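Long-range contact in possible acyl-[acyl-carrier protein] desaturase DESA2 (acyl-[acp] desaturase) (stearoyl-acp desaturase) (Mycobacterium tuberculosis, PDB 1ZA0), which may introduce double bonds into acyl chains carried on acyl carrier protein, as a putative iron-dependent desaturase of mycobacterial fatty acid biosynthesis: residues W96-H110 with I185-L199. Sequence-based numbering, arbitrary orientation.
Sequences WGRWLGRWTAEEHLH and IARDEVRHEEFFANL. With MN (manganese (II) ion), chain B; EDO (1,2-ethanediol), chain C.
The helical segments W96-H110 and I185-L199 run antiparallel at 157°, their axes 10.8 Å apart at closest, with W103 facing H192 and H110 facing I185. Around the manganese, E107 OE2 and E189 OE2 each bind at 2.1 Å and H192 ND1 at 2.3 Å; E159 from helix 148-172 and a water also bind. E107 and E189 both bend at chi2 to bring OE2 to the ion, while their OE1 atoms pair with K76. Behind the metal, H192 NE2 donates to E106 OE1, whose carboxylate lies nearly coplanar with the imidazole; the modelled 2.4 Å is too short to take at face value. R102 NE forms a salt bridge with E106 OE2 that helps hold the carboxylate at the imidazole edge. H110 NE2 makes a nearly straight bond (171°) to the anti lone pair of D188 OD2, and I185 CG2 covers one face of its ring. Farther along, W99 stacks face to face on F195, five-membered ring and phenyl centroids 3.6 Å apart, and F196 turns its edge to the face of W103. These helices belong to the four-helix bundle of type 2 fatty acid desaturases; here one manganese occupies a probable diiron site that H110 would join.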
ATOM      1  N   TRP A  96       0.807 -17.138  12.448  1.00 49.75           N
ATOM      2  CA  TRP A  96       1.484 -16.356  11.445  1.00 49.03           C
ATOM      3  C   TRP A  96       1.055 -16.725  10.055  1.00 49.14           C
ATOM      4  O   TRP A  96       0.960 -15.845   9.194  1.00 47.89           O
ATOM      5  CB  TRP A  96       2.999 -16.470  11.581  1.00 49.22           C
ATOM      6  CG  TRP A  96       3.840 -15.886  10.477  1.00 50.57           C
ATOM      7  CD1 TRP A  96       4.516 -16.596   9.490  1.00 52.90           C
ATOM      8  CD2 TRP A  96       4.150 -14.496  10.237  1.00 48.84           C
ATOM      9  NE1 TRP A  96       5.181 -15.733   8.651  1.00 53.70           N
ATOM     10  CE2 TRP A  96       4.984 -14.441   9.084  1.00 53.14           C
ATOM     11  CE3 TRP A  96       3.754 -13.299  10.819  1.00 47.07           C
ATOM     12  CZ2 TRP A  96       5.459 -13.222   8.547  1.00 53.05           C
ATOM     13  CZ3 TRP A  96       4.262 -12.092  10.312  1.00 47.50           C
ATOM     14  CH2 TRP A  96       5.096 -12.062   9.186  1.00 48.61           C
ATOM     15  N   GLY A  97       0.816 -18.014   9.812  1.00 47.24           N
ATOM     16  CA  GLY A  97       0.412 -18.439   8.482  1.00 46.45           C
ATOM     17  C   GLY A  97      -0.996 -17.964   8.203  1.00 44.42           C
ATOM     18  O   GLY A  97      -1.368 -17.659   7.067  1.00 45.19           O
ATOM     19  N   ARG A  98      -1.775 -17.956   9.260  1.00 43.69           N
ATOM     20  CA  ARG A  98      -3.130 -17.474   9.239  1.00 43.68           C
ATOM     21  C   ARG A  98      -3.062 -15.952   8.876  1.00 40.95           C
ATOM     22  O   ARG A  98      -3.768 -15.523   8.003  1.00 40.95           O
ATOM     23  CB  ARG A  98      -3.836 -17.715  10.578  1.00 44.26           C
ATOM     24  CG  ARG A  98      -4.647 -18.994  10.670  1.00 48.08           C
ATOM     25  CD  ARG A  98      -5.477 -19.103  11.963  1.00 53.47           C
ATOM     26  N   TRP A  99      -2.144 -15.210   9.460  1.00 39.03           N
ATOM     27  CA  TRP A  99      -1.996 -13.790   9.105  1.00 37.56           C
ATOM     28  C   TRP A  99      -1.520 -13.612   7.677  1.00 37.80           C
ATOM     29  O   TRP A  99      -2.154 -12.828   6.946  1.00 35.31           O
ATOM     30  CB  TRP A  99      -1.103 -13.034  10.060  1.00 36.49           C
ATOM     31  CG  TRP A  99      -0.717 -11.637   9.611  1.00 33.77           C
ATOM     32  CD1 TRP A  99       0.553 -11.184   9.423  1.00 34.36           C
ATOM     33  CD2 TRP A  99      -1.573 -10.551   9.256  1.00 29.18           C
ATOM     34  NE1 TRP A  99       0.540  -9.861   9.048  1.00 33.01           N
ATOM     35  CE2 TRP A  99      -0.737  -9.441   8.930  1.00 30.65           C
ATOM     36  CE3 TRP A  99      -2.949 -10.358   9.238  1.00 31.06           C
ATOM     37  CZ2 TRP A  99      -1.237  -8.184   8.538  1.00 31.00           C
ATOM     38  CZ3 TRP A  99      -3.445  -9.069   8.861  1.00 31.10           C
ATOM     39  CH2 TRP A  99      -2.587  -8.040   8.489  1.00 29.94           C
ATOM     40  N   LEU A 100      -0.443 -14.295   7.265  1.00 36.48           N
ATOM     41  CA  LEU A 100       0.095 -14.049   5.911  1.00 37.54           C
ATOM     42  C   LEU A 100      -0.953 -14.322   4.856  1.00 36.48           C
ATOM     43  O   LEU A 100      -0.978 -13.609   3.842  1.00 38.79           O
ATOM     44  CB  LEU A 100       1.419 -14.767   5.547  1.00 38.02           C
ATOM     45  N   GLY A 101      -1.796 -15.327   5.098  1.00 34.85           N
ATOM     46  CA  GLY A 101      -2.838 -15.747   4.176  1.00 35.21           C
ATOM     47  C   GLY A 101      -3.917 -14.671   4.111  1.00 34.46           C
ATOM     48  O   GLY A 101      -4.336 -14.291   3.003  1.00 31.18           O
ATOM     49  N   ARG A 102      -4.332 -14.182   5.277  1.00 32.56           N
ATOM     50  CA  ARG A 102      -5.282 -13.079   5.370  1.00 32.47           C
ATOM     51  C   ARG A 102      -4.762 -11.767   4.730  1.00 30.80           C
ATOM     52  O   ARG A 102      -5.476 -11.144   3.938  1.00 31.87           O
ATOM     53  CB  ARG A 102      -5.758 -12.847   6.795  1.00 32.50           C
ATOM     54  CG  ARG A 102      -6.753 -11.652   6.928  1.00 32.47           C
ATOM     55  CD  ARG A 102      -8.054 -11.845   6.217  1.00 29.38           C
ATOM     56  NE  ARG A 102      -8.977 -10.814   6.624  1.00 32.40           N
ATOM     57  CZ  ARG A 102     -10.024 -11.028   7.416  1.00 33.24           C
ATOM     58  NH1 ARG A 102     -10.296 -12.254   7.796  1.00 36.35           N
ATOM     59  NH2 ARG A 102     -10.788 -10.018   7.814  1.00 33.89           N
ATOM     60  N   TRP A 103      -3.545 -11.386   5.049  1.00 30.42           N
ATOM     61  CA  TRP A 103      -2.918 -10.181   4.525  1.00 29.75           C
ATOM     62  C   TRP A 103      -2.843 -10.290   3.009  1.00 30.46           C
ATOM     63  O   TRP A 103      -3.243  -9.375   2.302  1.00 26.10           O
ATOM     64  CB  TRP A 103      -1.522  -9.945   5.128  1.00 28.99           C
ATOM     65  CG  TRP A 103      -0.768  -8.794   4.490  1.00 29.12           C
ATOM     66  CD1 TRP A 103      -0.941  -7.504   4.794  1.00 33.62           C
ATOM     67  CD2 TRP A 103       0.255  -8.832   3.487  1.00 32.17           C
ATOM     68  NE1 TRP A 103      -0.144  -6.713   4.006  1.00 33.27           N
ATOM     69  CE2 TRP A 103       0.607  -7.515   3.200  1.00 34.99           C
ATOM     70  CE3 TRP A 103       0.876  -9.856   2.755  1.00 37.60           C
ATOM     71  CZ2 TRP A 103       1.554  -7.179   2.237  1.00 39.95           C
ATOM     72  CZ3 TRP A 103       1.790  -9.528   1.784  1.00 40.59           C
ATOM     73  CH2 TRP A 103       2.156  -8.200   1.560  1.00 42.50           C
ATOM     74  N   THR A 104      -2.320 -11.426   2.521  1.00 28.03           N
ATOM     75  CA  THR A 104      -2.276 -11.687   1.077  1.00 29.03           C
ATOM     76  C   THR A 104      -3.630 -11.522   0.352  1.00 28.36           C
ATOM     77  O   THR A 104      -3.694 -10.934  -0.703  1.00 29.34           O
ATOM     78  CB  THR A 104      -1.690 -13.100   0.835  1.00 29.54           C
ATOM     79  OG1 THR A 104      -0.353 -13.078   1.367  1.00 32.46           O
ATOM     80  CG2 THR A 104      -1.465 -13.367  -0.660  1.00 34.10           C
ATOM     81  N   ALA A 105      -4.670 -12.083   0.896  1.00 27.26           N
ATOM     82  CA  ALA A 105      -5.985 -11.996   0.307  1.00 29.24           C
ATOM     83  C   ALA A 105      -6.486 -10.553   0.265  1.00 29.47           C
ATOM     84  O   ALA A 105      -7.235 -10.179  -0.654  1.00 29.67           O
ATOM     85  CB  ALA A 105      -6.990 -12.837   1.142  1.00 28.63           C
ATOM     86  N   GLU A 106      -6.176  -9.758   1.317  1.00 28.03           N
ATOM     87  CA  GLU A 106      -6.557  -8.331   1.321  1.00 27.48           C
ATOM     88  C   GLU A 106      -5.831  -7.523   0.242  1.00 27.82           C
ATOM     89  O   GLU A 106      -6.477  -6.753  -0.468  1.00 27.78           O
ATOM     90  CB  GLU A 106      -6.400  -7.706   2.681  1.00 25.91           C
ATOM     91  CG  GLU A 106      -7.367  -8.292   3.692  1.00 26.67           C
ATOM     92  CD  GLU A 106      -7.255  -7.651   5.121  1.00 31.56           C
ATOM     93  OE1 GLU A 106      -6.509  -6.654   5.351  1.00 31.32           O
ATOM     94  OE2 GLU A 106      -8.010  -8.119   5.982  1.00 27.24           O
ATOM     95  N   GLU A 107      -4.536  -7.743   0.105  1.00 26.21           N
ATOM     96  CA  GLU A 107      -3.760  -7.127  -0.918  1.00 28.41           C
ATOM     97  C   GLU A 107      -4.337  -7.488  -2.329  1.00 29.01           C
ATOM     98  O   GLU A 107      -4.424  -6.632  -3.264  1.00 27.44           O
ATOM     99  CB  GLU A 107      -2.292  -7.555  -0.836  1.00 28.36           C
ATOM    100  CG  GLU A 107      -1.505  -7.084   0.387  1.00 30.84           C
ATOM    101  CD  GLU A 107      -1.379  -5.562   0.443  1.00 31.37           C
ATOM    102  OE1 GLU A 107      -0.942  -4.945  -0.509  1.00 31.87           O
ATOM    103  OE2 GLU A 107      -1.788  -4.988   1.408  1.00 35.23           O
ATOM    104  N   HIS A 108      -4.625  -8.745  -2.502  1.00 27.93           N
ATOM    105  CA  HIS A 108      -5.149  -9.216  -3.758  1.00 29.53           C
ATOM    106  C   HIS A 108      -6.472  -8.526  -4.095  1.00 27.93           C
ATOM    107  O   HIS A 108      -6.728  -8.201  -5.221  1.00 26.44           O
ATOM    108  CB  HIS A 108      -5.455 -10.697  -3.693  1.00 30.13           C
ATOM    109  CG  HIS A 108      -5.775 -11.273  -5.028  1.00 35.33           C
ATOM    110  ND1 HIS A 108      -6.270 -12.545  -5.185  1.00 41.19           N
ATOM    111  CD2 HIS A 108      -5.668 -10.754  -6.280  1.00 39.74           C
ATOM    112  CE1 HIS A 108      -6.413 -12.805  -6.476  1.00 41.16           C
ATOM    113  NE2 HIS A 108      -6.059 -11.734  -7.162  1.00 39.50           N
ATOM    114  N   LEU A 109      -7.339  -8.448  -3.105  1.00 27.79           N
ATOM    115  CA  LEU A 109      -8.621  -7.788  -3.185  1.00 27.37           C
ATOM    116  C   LEU A 109      -8.510  -6.343  -3.700  1.00 26.83           C
ATOM    117  O   LEU A 109      -9.280  -5.951  -4.583  1.00 24.99           O
ATOM    118  CB  LEU A 109      -9.365  -7.857  -1.853  1.00 29.02           C
ATOM    119  CG  LEU A 109     -10.811  -7.281  -1.975  1.00 33.36           C
ATOM    120  CD1 LEU A 109     -11.799  -8.354  -2.470  1.00 38.10           C
ATOM    121  CD2 LEU A 109     -11.253  -6.724  -0.677  1.00 36.50           C
ATOM    122  N   HIS A 110      -7.514  -5.615  -3.218  1.00 25.67           N
ATOM    123  CA  HIS A 110      -7.227  -4.269  -3.620  1.00 24.72           C
ATOM    124  C   HIS A 110      -6.894  -4.231  -5.103  1.00 25.03           C
ATOM    125  O   HIS A 110      -7.452  -3.398  -5.829  1.00 24.82           O
ATOM    126  CB  HIS A 110      -5.978  -3.688  -2.824  1.00 24.03           C
ATOM    127  CG  HIS A 110      -6.200  -3.630  -1.344  1.00 24.27           C
ATOM    128  ND1 HIS A 110      -5.166  -3.466  -0.427  1.00 24.60           N
ATOM    129  CD2 HIS A 110      -7.357  -3.647  -0.623  1.00 24.07           C
ATOM    130  CE1 HIS A 110      -5.699  -3.409   0.788  1.00 22.24           C
ATOM    131  NE2 HIS A 110      -7.022  -3.513   0.695  1.00 24.03           N
ATOM    132  N   ILE A 185      -9.442   0.782   0.723  1.00 27.78           N
ATOM    133  CA  ILE A 185      -8.044   0.359   0.643  1.00 28.11           C
ATOM    134  C   ILE A 185      -7.184   1.039   1.721  1.00 29.22           C
ATOM    135  O   ILE A 185      -6.378   0.350   2.448  1.00 26.34           O
ATOM    136  CB  ILE A 185      -7.458   0.637  -0.742  1.00 28.02           C
ATOM    137  CG1 ILE A 185      -8.140  -0.234  -1.806  1.00 29.87           C
ATOM    138  CG2 ILE A 185      -5.942   0.383  -0.763  1.00 28.98           C
ATOM    139  CD1 ILE A 185      -7.564   0.009  -3.243  1.00 31.17           C
ATOM    140  N   ALA A 186      -7.372   2.364   1.866  1.00 27.97           N
ATOM    141  CA  ALA A 186      -6.617   3.133   2.867  1.00 27.63           C
ATOM    142  C   ALA A 186      -6.837   2.568   4.277  1.00 27.23           C
ATOM    143  O   ALA A 186      -5.861   2.472   5.038  1.00 26.55           O
ATOM    144  CB  ALA A 186      -6.989   4.555   2.851  1.00 28.13           C
ATOM    145  N   ARG A 187      -8.080   2.260   4.609  1.00 27.32           N
ATOM    146  CA  ARG A 187      -8.443   1.681   5.906  1.00 28.20           C
ATOM    147  C   ARG A 187      -7.828   0.297   6.159  1.00 28.85           C
ATOM    148  O   ARG A 187      -7.428  -0.032   7.305  1.00 28.72           O
ATOM    149  CB  ARG A 187      -9.938   1.620   6.067  1.00 29.18           C
ATOM    150  CG  ARG A 187     -10.579   2.964   6.166  1.00 30.48           C
ATOM    151  CD  ARG A 187     -12.103   2.940   6.240  1.00 37.44           C
ATOM    152  NE  ARG A 187     -12.641   4.274   5.915  1.00 41.36           N
ATOM    153  CZ  ARG A 187     -12.620   5.317   6.744  1.00 46.16           C
ATOM    154  NH1 ARG A 187     -12.181   5.182   8.020  1.00 44.48           N
ATOM    155  NH2 ARG A 187     -13.094   6.488   6.327  1.00 45.41           N
ATOM    156  N   ASP A 188      -7.720  -0.502   5.111  1.00 27.56           N
ATOM    157  CA  ASP A 188      -7.008  -1.768   5.186  1.00 26.35           C
ATOM    158  C   ASP A 188      -5.539  -1.512   5.409  1.00 27.32           C
ATOM    159  O   ASP A 188      -4.946  -2.182   6.242  1.00 27.22           O
ATOM    160  CB  ASP A 188      -7.196  -2.633   3.931  1.00 26.80           C
ATOM    161  CG  ASP A 188      -8.557  -3.253   3.829  1.00 26.71           C
ATOM    162  OD1 ASP A 188      -9.320  -3.415   4.834  1.00 28.11           O
ATOM    163  OD2 ASP A 188      -8.969  -3.660   2.717  1.00 26.03           O
ATOM    164  N   GLU A 189      -4.941  -0.533   4.729  1.00 25.73           N
ATOM    165  CA  GLU A 189      -3.549  -0.276   4.881  1.00 26.96           C
ATOM    166  C   GLU A 189      -3.184   0.195   6.325  1.00 27.23           C
ATOM    167  O   GLU A 189      -2.107  -0.164   6.824  1.00 25.84           O
ATOM    168  CB  GLU A 189      -3.025   0.775   3.887  1.00 27.11           C
ATOM    169  CG  GLU A 189      -3.318   0.490   2.420  1.00 30.93           C
ATOM    170  CD  GLU A 189      -2.512  -0.655   1.833  1.00 34.05           C
ATOM    171  OE1 GLU A 189      -1.749  -0.391   0.837  1.00 40.24           O
ATOM    172  OE2 GLU A 189      -2.686  -1.811   2.295  1.00 31.47           O
ATOM    173  N   VAL A 190      -4.076   0.959   6.959  1.00 27.73           N
ATOM    174  CA  VAL A 190      -3.903   1.347   8.357  1.00 28.67           C
ATOM    175  C   VAL A 190      -3.813   0.096   9.267  1.00 27.15           C
ATOM    176  O   VAL A 190      -2.959   0.000  10.182  1.00 26.73           O
ATOM    177  CB  VAL A 190      -4.991   2.350   8.787  1.00 28.33           C
ATOM    178  CG1 VAL A 190      -5.066   2.508  10.334  1.00 30.17           C
ATOM    179  CG2 VAL A 190      -4.781   3.719   8.073  1.00 28.40           C
ATOM    180  N   ARG A 191      -4.706  -0.816   8.998  1.00 27.35           N
ATOM    181  CA  ARG A 191      -4.764  -2.092   9.681  1.00 27.58           C
ATOM    182  C   ARG A 191      -3.547  -2.970   9.441  1.00 27.92           C
ATOM    183  O   ARG A 191      -3.035  -3.606  10.385  1.00 28.11           O
ATOM    184  CB  ARG A 191      -6.067  -2.800   9.350  1.00 28.45           C
ATOM    185  CG  ARG A 191      -7.240  -2.144   9.970  1.00 28.75           C
ATOM    186  CD  ARG A 191      -8.580  -2.581   9.369  1.00 28.05           C
ATOM    187  NE  ARG A 191      -8.851  -4.019   9.380  1.00 25.82           N
ATOM    188  CZ  ARG A 191      -9.359  -4.686  10.428  1.00 30.12           C
ATOM    189  NH1 ARG A 191      -9.529  -4.088  11.593  1.00 32.27           N
ATOM    190  NH2 ARG A 191      -9.639  -5.981  10.344  1.00 31.70           N
ATOM    191  N   HIS A 192      -3.004  -2.931   8.204  1.00 26.87           N
ATOM    192  CA  HIS A 192      -1.835  -3.683   7.865  1.00 25.14           C
ATOM    193  C   HIS A 192      -0.626  -3.123   8.644  1.00 27.50           C
ATOM    194  O   HIS A 192       0.227  -3.873   9.234  1.00 26.37           O
ATOM    195  CB  HIS A 192      -1.610  -3.647   6.331  1.00 24.76           C
ATOM    196  CG  HIS A 192      -2.655  -4.404   5.527  1.00 25.28           C
ATOM    197  ND1 HIS A 192      -2.616  -4.499   4.144  1.00 25.13           N
ATOM    198  CD2 HIS A 192      -3.804  -5.026   5.918  1.00 25.19           C
ATOM    199  CE1 HIS A 192      -3.649  -5.237   3.741  1.00 28.38           C
ATOM    200  NE2 HIS A 192      -4.410  -5.526   4.782  1.00 24.92           N
ATOM    201  N   GLU A 193      -0.497  -1.814   8.581  1.00 26.23           N
ATOM    202  CA  GLU A 193       0.580  -1.170   9.249  1.00 28.50           C
ATOM    203  C   GLU A 193       0.552  -1.479  10.790  1.00 27.51           C
ATOM    204  O   GLU A 193       1.616  -1.667  11.384  1.00 28.17           O
ATOM    205  CB  GLU A 193       0.612   0.343   8.967  1.00 28.12           C
ATOM    206  CG  GLU A 193       1.838   1.001   9.624  1.00 31.70           C
ATOM    207  CD  GLU A 193       1.683   2.475   9.983  1.00 36.70           C
ATOM    208  OE1 GLU A 193       0.646   3.091   9.625  1.00 39.90           O
ATOM    209  OE2 GLU A 193       2.655   3.041  10.594  1.00 37.19           O
ATOM    210  N   GLU A 194      -0.634  -1.458  11.377  1.00 28.14           N
ATOM    211  CA  GLU A 194      -0.841  -1.575  12.827  1.00 28.21           C
ATOM    212  C   GLU A 194      -0.306  -2.988  13.198  1.00 28.03           C
ATOM    213  O   GLU A 194       0.423  -3.173  14.147  1.00 26.58           O
ATOM    214  CB  GLU A 194      -2.327  -1.474  13.172  1.00 27.95           C
ATOM    215  CG  GLU A 194      -2.760  -1.751  14.616  1.00 27.72           C
ATOM    216  CD  GLU A 194      -4.236  -1.563  14.820  1.00 32.72           C
ATOM    217  OE1 GLU A 194      -4.941  -1.364  13.794  1.00 39.23           O
ATOM    218  OE2 GLU A 194      -4.750  -1.563  15.981  1.00 30.43           O
ATOM    219  N   PHE A 195      -0.701  -3.966  12.417  1.00 29.39           N
ATOM    220  CA  PHE A 195      -0.306  -5.364  12.623  1.00 28.71           C
ATOM    221  C   PHE A 195       1.187  -5.532  12.546  1.00 28.56           C
ATOM    222  O   PHE A 195       1.806  -5.982  13.534  1.00 29.38           O
ATOM    223  CB  PHE A 195      -1.026  -6.286  11.627  1.00 29.24           C
ATOM    224  CG  PHE A 195      -1.166  -7.733  12.084  1.00 30.88           C
ATOM    225  CD1 PHE A 195      -2.407  -8.328  12.148  1.00 30.95           C
ATOM    226  CD2 PHE A 195      -0.064  -8.498  12.377  1.00 31.42           C
ATOM    227  CE1 PHE A 195      -2.546  -9.679  12.512  1.00 30.98           C
ATOM    228  CE2 PHE A 195      -0.197  -9.838  12.772  1.00 31.91           C
ATOM    229  CZ  PHE A 195      -1.440 -10.418  12.855  1.00 32.74           C
ATOM    230  N   PHE A 196       1.817  -5.124  11.431  1.00 29.19           N
ATOM    231  CA  PHE A 196       3.266  -5.249  11.340  1.00 29.47           C
ATOM    232  C   PHE A 196       3.975  -4.413  12.381  1.00 29.64           C
ATOM    233  O   PHE A 196       5.010  -4.815  12.949  1.00 28.90           O
ATOM    234  CB  PHE A 196       3.826  -4.948   9.944  1.00 30.53           C
ATOM    235  CG  PHE A 196       3.453  -6.002   8.923  1.00 31.33           C
ATOM    236  CD1 PHE A 196       3.984  -7.292   9.011  1.00 32.67           C
ATOM    237  CD2 PHE A 196       2.560  -5.712   7.909  1.00 32.35           C
ATOM    238  CE1 PHE A 196       3.641  -8.268   8.080  1.00 32.84           C
ATOM    239  CE2 PHE A 196       2.210  -6.688   6.967  1.00 32.92           C
ATOM    240  CZ  PHE A 196       2.737  -7.968   7.079  1.00 35.76           C
ATOM    241  N   ALA A 197       3.472  -3.213  12.602  1.00 29.09           N
ATOM    242  CA  ALA A 197       4.156  -2.342  13.552  1.00 28.11           C
ATOM    243  C   ALA A 197       4.084  -2.926  14.981  1.00 27.15           C
ATOM    244  O   ALA A 197       4.967  -2.695  15.784  1.00 25.06           O
ATOM    245  CB  ALA A 197       3.552  -0.955  13.525  1.00 29.01           C
ATOM    246  N   ASN A 198       2.992  -3.600  15.321  1.00 26.51           N
ATOM    247  CA  ASN A 198       2.892  -4.174  16.659  1.00 27.28           C
ATOM    248  C   ASN A 198       3.957  -5.316  16.812  1.00 29.00           C
ATOM    249  O   ASN A 198       4.528  -5.497  17.892  1.00 29.98           O
ATOM    250  CB  ASN A 198       1.448  -4.680  16.931  1.00 24.90           C
ATOM    251  CG  ASN A 198       0.471  -3.549  17.184  1.00 26.92           C
ATOM    252  OD1 ASN A 198       0.924  -2.405  17.453  1.00 26.56           O
ATOM    253  ND2 ASN A 198      -0.894  -3.847  17.142  1.00 24.00           N
ATOM    254  N   LEU A 199       4.241  -6.038  15.723  1.00 29.63           N
ATOM    255  CA  LEU A 199       5.211  -7.132  15.753  1.00 29.73           C
ATOM    256  C   LEU A 199       6.568  -6.528  15.961  1.00 29.69           C
ATOM    257  O   LEU A 199       7.385  -7.063  16.716  1.00 28.92           O
ATOM    258  CB  LEU A 199       5.177  -7.983  14.497  1.00 31.66           C
ATOM    259  CG  LEU A 199       3.912  -8.721  14.165  1.00 32.91           C
ATOM    260  CD1 LEU A 199       4.008  -9.615  12.905  1.00 35.84           C
ATOM    261  CD2 LEU A 199       3.553  -9.542  15.304  1.00 39.83           C
TER
HETATM  262 MN    MN B 888      -1.290  -3.300   2.628  1.00 29.89          MN
HETATM  263  C1  EDO C 980     -11.194  -6.599   2.860  1.00 32.50           C
HETATM  264  O1  EDO C 980     -12.551  -6.933   2.879  1.00 32.55           O
HETATM  265  C2  EDO C 980     -10.730  -6.228   4.252  1.00 32.72           C
HETATM  266  O2  EDO C 980     -11.442  -5.134   4.796  1.00 30.17           O
HETATM  267  O   HOH W   1     -10.015  -6.989   7.609  1.00 33.59           O
HETATM  268  O   HOH W   2      -8.071  -4.931   6.826  1.00 22.77           O
HETATM  269  O   HOH W   3       0.172  -2.649   1.165  1.00 28.28           O